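Protein translation factor SUI1 homolog (Pyrococcus horikoshii, PDB 5ZCY) is an archaeal translation initiation factor 1 of the SUI1 family, which probably binds mRNA and takes part in starting protein synthesis. Local coordinates at residues A[41-54]-A[63-75]. Sequence-based numbering, arbitrary orientation.
Sequences EGIDEKEFDLEEIA and CGGTAKNGRIELQ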
loop_
_atom_site.group_PDB
_atom_site.type_symbol
_atom_site.label_atom_id
_atom_site.label_comp_id
_atom_site.label_asym_id
_atom_site.label_seq_id
_atom_site.Cartn_x
_atom_site.Cartn_y
_atom_site.Cartn_z
ATOM N N GLU A 41 0.003 4.123 3.195
ATOM C CA GLU A 41 0.466 4.789 4.440
ATOM C C GLU A 41 -0.314 4.253 5.576
ATOM O O GLU A 41 -1.429 3.789 5.487
ATOM C CB GLU A 41 0.197 6.328 4.310
ATOM C CG GLU A 41 0.798 7.367 5.184
ATOM C CD GLU A 41 0.314 8.696 4.534
ATOM O OE1 GLU A 41 1.047 9.246 3.775
ATOM O OE2 GLU A 41 -0.902 9.057 4.683
ATOM N N GLY A 42 0.319 4.073 6.725
ATOM C CA GLY A 42 -0.377 3.611 7.922
ATOM C C GLY A 42 -0.075 2.236 8.434
ATOM O O GLY A 42 -0.503 1.823 9.550
ATOM N N ILE A 43 0.664 1.457 7.663
ATOM C CA ILE A 43 1.170 0.195 8.174
ATOM C C ILE A 43 2.265 0.525 9.191
ATOM O O ILE A 43 3.145 1.321 8.905
ATOM C CB ILE A 43 1.697 -0.671 7.072
ATOM C CG1 ILE A 43 0.574 -1.139 6.169
ATOM C CG2 ILE A 43 2.395 -1.933 7.646
ATOM C CD1 ILE A 43 1.018 -1.796 4.869
ATOM N N ASP A 44 2.220 -0.095 10.367
ATOM C CA ASP A 44 3.111 0.251 11.481
ATOM C C ASP A 44 4.553 -0.187 11.089
ATOM O O ASP A 44 4.876 -1.399 10.995
ATOM C CB ASP A 44 2.613 -0.521 12.683
ATOM C CG ASP A 44 3.385 -0.233 13.946
ATOM O OD1 ASP A 44 4.549 0.155 13.880
ATOM O OD2 ASP A 44 2.719 -0.339 15.025
ATOM N N GLU A 45 5.365 0.803 10.828
ATOM C CA GLU A 45 6.697 0.624 10.326
ATOM C C GLU A 45 7.620 0.075 11.440
ATOM O O GLU A 45 8.651 -0.490 11.144
ATOM C CB GLU A 45 7.196 1.889 9.660
ATOM C CG GLU A 45 7.417 3.013 10.611
ATOM C CD GLU A 45 8.026 4.217 9.956
ATOM O OE1 GLU A 45 7.468 5.282 10.210
ATOM O OE2 GLU A 45 9.039 4.100 9.217
ATOM N N LYS A 46 7.218 0.239 12.693
ATOM C CA LYS A 46 8.001 -0.318 13.815
ATOM C C LYS A 46 7.808 -1.825 13.903
ATOM O O LYS A 46 8.766 -2.544 14.128
ATOM C CB LYS A 46 7.594 0.340 15.177
ATOM C CG LYS A 46 8.200 -0.214 16.456
ATOM C CD LYS A 46 8.020 0.696 17.699
ATOM C CE LYS A 46 6.583 0.833 18.201
ATOM N NZ LYS A 46 6.361 1.903 19.229
ATOM N N GLU A 47 6.593 -2.317 13.764
ATOM C CA GLU A 47 6.271 -3.656 13.922
ATOM C C GLU A 47 6.594 -4.482 12.642
ATOM O O GLU A 47 6.973 -5.594 12.731
ATOM C CB GLU A 47 4.767 -3.845 14.232
ATOM C CG GLU A 47 4.136 -3.256 15.465
ATOM C CD GLU A 47 2.747 -3.898 15.699
ATOM O OE1 GLU A 47 1.816 -3.176 16.102
ATOM O OE2 GLU A 47 2.627 -5.119 15.475
ATOM N N PHE A 48 6.302 -3.885 11.458
ATOM C CA PHE A 48 6.423 -4.639 10.190
ATOM C C PHE A 48 7.458 -4.044 9.307
ATOM O O PHE A 48 7.815 -2.925 9.421
ATOM C CB PHE A 48 5.046 -4.631 9.462
ATOM C CG PHE A 48 3.872 -5.047 10.393
ATOM C CD1 PHE A 48 3.892 -6.266 10.970
ATOM C CD2 PHE A 48 2.861 -4.244 10.617
ATOM C CE1 PHE A 48 2.893 -6.657 11.849
ATOM C CE2 PHE A 48 1.809 -4.651 11.489
ATOM C CZ PHE A 48 1.870 -5.827 12.042
ATOM N N ASP A 49 8.023 -4.911 8.477
ATOM C CA ASP A 49 9.129 -4.522 7.557
ATOM C C ASP A 49 8.482 -4.029 6.256
ATOM O O ASP A 49 8.059 -4.883 5.376
ATOM C CB ASP A 49 9.984 -5.743 7.273
ATOM C CG ASP A 49 11.101 -5.486 6.371
ATOM O OD1 ASP A 49 11.235 -4.395 5.792
ATOM O OD2 ASP A 49 11.920 -6.405 6.212
ATOM N N LEU A 50 8.384 -2.703 6.096
ATOM C CA LEU A 50 7.752 -2.207 4.898
ATOM C C LEU A 50 8.503 -2.558 3.638
ATOM O O LEU A 50 7.866 -2.630 2.580
ATOM C CB LEU A 50 7.589 -0.703 4.923
ATOM C CG LEU A 50 6.793 -0.170 6.079
ATOM C CD1 LEU A 50 6.580 1.324 5.853
ATOM C CD2 LEU A 50 5.500 -0.912 6.310
ATOM N N GLU A 51 9.844 -2.710 3.696
ATOM C CA GLU A 51 10.605 -3.135 2.502
ATOM C C GLU A 51 10.153 -4.464 2.018
ATOM O O GLU A 51 10.003 -4.734 0.830
ATOM C CB GLU A 51 12.125 -3.177 2.782
ATOM C CG GLU A 51 12.778 -1.849 3.028
ATOM C CD GLU A 51 14.306 -1.928 3.371
ATOM O OE1 GLU A 51 14.759 -2.892 3.976
ATOM O OE2 GLU A 51 15.053 -1.021 3.006
ATOM N N GLU A 52 9.926 -5.374 2.973
ATOM C CA GLU A 52 9.493 -6.669 2.619
ATOM C C GLU A 52 8.095 -6.747 1.992
ATOM O O GLU A 52 7.840 -7.471 1.049
ATOM C CB GLU A 52 9.633 -7.610 3.903
ATOM C CG GLU A 52 9.203 -8.948 3.761
ATOM C CD GLU A 52 9.283 -9.858 5.047
ATOM O OE1 GLU A 52 9.210 -9.392 6.256
ATOM O OE2 GLU A 52 9.182 -11.024 4.648
ATOM N N ILE A 53 7.227 -5.991 2.635
ATOM C CA ILE A 53 5.840 -5.883 2.107
ATOM C C ILE A 53 5.868 -5.241 0.739
ATOM O O ILE A 53 5.176 -5.784 -0.147
ATOM C CB ILE A 53 4.929 -5.081 3.095
ATOM C CG1 ILE A 53 4.844 -5.879 4.413
ATOM C CG2 ILE A 53 3.559 -4.835 2.467
ATOM C CD1 ILE A 53 4.231 -5.142 5.553
ATOM N N ALA A 54 6.678 -4.224 0.542
ATOM C CA ALA A 54 6.812 -3.642 -0.800
ATOM C C ALA A 54 7.288 -4.642 -1.799
ATOM O O ALA A 54 6.728 -4.693 -2.908
ATOM C CB ALA A 54 7.656 -2.426 -0.780
ATOM N N CYS A 63 5.463 -4.646 -10.818
ATOM C CA CYS A 63 5.567 -3.162 -10.908
ATOM C C CYS A 63 6.756 -2.678 -10.145
ATOM O O CYS A 63 7.289 -3.445 -9.251
ATOM C CB CYS A 63 4.288 -2.443 -10.385
ATOM S SG CYS A 63 3.953 -2.596 -8.665
ATOM N N GLY A 64 7.280 -1.522 -10.351
ATOM C CA GLY A 64 8.253 -0.943 -9.503
ATOM C C GLY A 64 7.681 -0.471 -8.194
ATOM O O GLY A 64 6.465 -0.452 -8.020
ATOM N N GLY A 65 8.599 -0.052 -7.318
ATOM C CA GLY A 65 8.148 0.571 -6.051
ATOM C C GLY A 65 9.268 0.577 -5.048
ATOM O O GLY A 65 10.352 0.014 -5.318
ATOM N N THR A 66 8.935 1.100 -3.898
ATOM C CA THR A 66 9.924 1.303 -2.833
ATOM C C THR A 66 9.179 1.416 -1.515
ATOM O O THR A 66 7.989 1.636 -1.452
ATOM C CB THR A 66 10.733 2.570 -3.125
ATOM O OG1 THR A 66 11.944 2.584 -2.308
ATOM C CG2 THR A 66 9.978 3.845 -2.974
ATOM N N ALA A 67 9.879 1.255 -0.418
ATOM C CA ALA A 67 9.478 1.697 0.864
ATOM C C ALA A 67 10.386 2.832 1.253
ATOM O O ALA A 67 11.633 2.704 1.241
ATOM C CB ALA A 67 9.579 0.542 1.887
ATOM N N LYS A 68 9.774 3.937 1.644
ATOM C CA LYS A 68 10.547 5.065 2.160
ATOM C C LYS A 68 9.743 5.982 2.999
ATOM O O LYS A 68 8.558 6.149 2.736
ATOM C CB LYS A 68 11.350 5.745 1.117
ATOM C CG LYS A 68 10.588 6.270 -0.032
ATOM C CD LYS A 68 11.356 7.463 -0.679
ATOM C CE LYS A 68 10.864 7.699 -2.089
ATOM N NZ LYS A 68 11.898 8.288 -3.001
ATOM N N ASN A 69 10.372 6.539 4.058
ATOM C CA ASN A 69 9.705 7.516 4.893
ATOM C C ASN A 69 8.368 7.015 5.457
ATOM O O ASN A 69 7.423 7.790 5.591
ATOM C CB ASN A 69 9.549 8.852 4.155
ATOM C CG ASN A 69 10.895 9.439 3.702
ATOM O OD1 ASN A 69 11.888 9.271 4.377
ATOM N ND2 ASN A 69 10.914 10.106 2.550
ATOM N N GLY A 70 8.324 5.743 5.830
ATOM C CA GLY A 70 7.170 5.181 6.457
ATOM C C GLY A 70 5.975 4.831 5.565
ATOM O O GLY A 70 4.886 4.483 6.013
ATOM N N ARG A 71 6.263 4.858 4.267
ATOM C CA ARG A 71 5.226 4.608 3.276
ATOM C C ARG A 71 5.720 3.628 2.230
ATOM O O ARG A 71 6.899 3.493 2.031
ATOM C CB ARG A 71 4.866 5.860 2.502
ATOM C CG ARG A 71 4.634 7.123 3.320
ATOM C CD ARG A 71 4.041 8.236 2.466
ATOM N NE ARG A 71 4.716 8.524 1.200
ATOM C CZ ARG A 71 4.278 9.425 0.279
ATOM N NH1 ARG A 71 3.156 10.100 0.509
ATOM N NH2 ARG A 71 4.934 9.603 -0.844
ATOM N N ILE A 72 4.807 2.887 1.585
ATOM C CA ILE A 72 5.149 2.103 0.423
ATOM C C ILE A 72 4.621 2.857 -0.796
ATOM O O ILE A 72 3.502 3.352 -0.789
ATOM C CB ILE A 72 4.502 0.734 0.490
ATOM C CG1 ILE A 72 5.084 -0.055 1.735
ATOM C CG2 ILE A 72 4.644 -0.066 -0.805
ATOM C CD1 ILE A 72 4.421 -1.348 2.049
ATOM N N GLU A 73 5.469 2.938 -1.816
ATOM C CA GLU A 73 5.133 3.547 -3.108
ATOM C C GLU A 73 5.213 2.537 -4.177
ATOM O O GLU A 73 6.232 1.819 -4.302
ATOM C CB GLU A 73 6.046 4.752 -3.421
ATOM C CG GLU A 73 6.196 5.735 -2.331
ATOM C CD GLU A 73 6.876 7.057 -2.798
ATOM O OE1 GLU A 73 7.165 7.185 -3.993
ATOM O OE2 GLU A 73 7.122 7.894 -1.874
ATOM N N LEU A 74 4.180 2.386 -4.971
ATOM C CA LEU A 74 4.110 1.446 -6.089
ATOM C C LEU A 74 3.924 2.172 -7.395
ATOM O O LEU A 74 3.119 3.127 -7.471
ATOM C CB LEU A 74 2.970 0.436 -5.969
ATOM C CG LEU A 74 2.976 -0.370 -4.676
ATOM C CD1 LEU A 74 1.745 -1.205 -4.555
ATOM C CD2 LEU A 74 4.197 -1.270 -4.603
ATOM N N GLN A 75 4.613 1.759 -8.446
ATOM C CA GLN A 75 4.400 2.317 -9.786
ATOM C C GLN A 75 3.023 1.913 -10.318
ATOM O O GLN A 75 2.706 0.719 -10.288
ATOM C CB GLN A 75 5.436 1.672 -10.717
ATOM C CG GLN A 75 5.248 1.845 -12.190
ATOM C CD GLN A 75 6.171 1.020 -13.030
ATOM O OE1 GLN A 75 6.644 -0.118 -12.727
ATOM N NE2 GLN A 75 6.411 1.554 -14.197
HETATM O O HOH W 1 3.118 2.924 6.678
HETATM O O HOH W 2 14.063 1.214 0.821
#
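The start of helix 50-61 packs on one face of the hairpin of strands 65-68 and 71-75: the axis of 50-54 runs nearly antiparallel to strand 65-68 at 7.2 Å, and lies 8.7 Å from strand 71-75, crossing it at -23°. Ile72 and Ala67 meet the helix. In Ile72, CG1 stands anti to the carbonyl carbon (chi1 -64°) and CG2 anti to the backbone N. The extended chi2 (172°) carries CD1 to Ile53, while CG2 faces Ala54. The two isoleucines cross at about a right angle, with Ile53 CG2 3.6 Å from Ile72 CD1. Ala54 CB sits 3.8 Å from Ile72 CG2. Ala67 CB lies against the first turn of the helix, 3.8 Å from Leu50 CB. Leu50 CD1 touches Gly70 C (3.6 Å) in the type I' beta turn from Lys68 to Arg71. The carboxylate of Glu45 also lies against Gly70, whose positive phi by itself favours glycine. A water donates to both Glu51 OE2 and Ala67 O.

On the opposite face of the sheet, Glu41 and Arg71 run side by side, pointing the same way. Glu41 OE1 is at the guanidinium edge, in a long salt bridge of 4.0 Å to Arg71 NH1. Glu41 OE1 is hydrogen-bonded to Tyr27 OH, and Arg71 NH1 forms a salt bridge with Glu29. Arg71 NH2 donates to Glu73 OE2 at 3.0 Å, from above the carboxylate plane; Glu73 OE1 pairs with Lys37. A methionine in place of Arg71 would probably cost Glu29 and Glu73 OE2 their bonds to it and leave the Glu41 carboxylate with less positive charge beside it. No direct hydrogen bond crosses between the segments. Apolar packing is thus the main link between helix and sheet in this alpha-beta SUI1 fold, with a water bridge and a long ion pair as lesser ones.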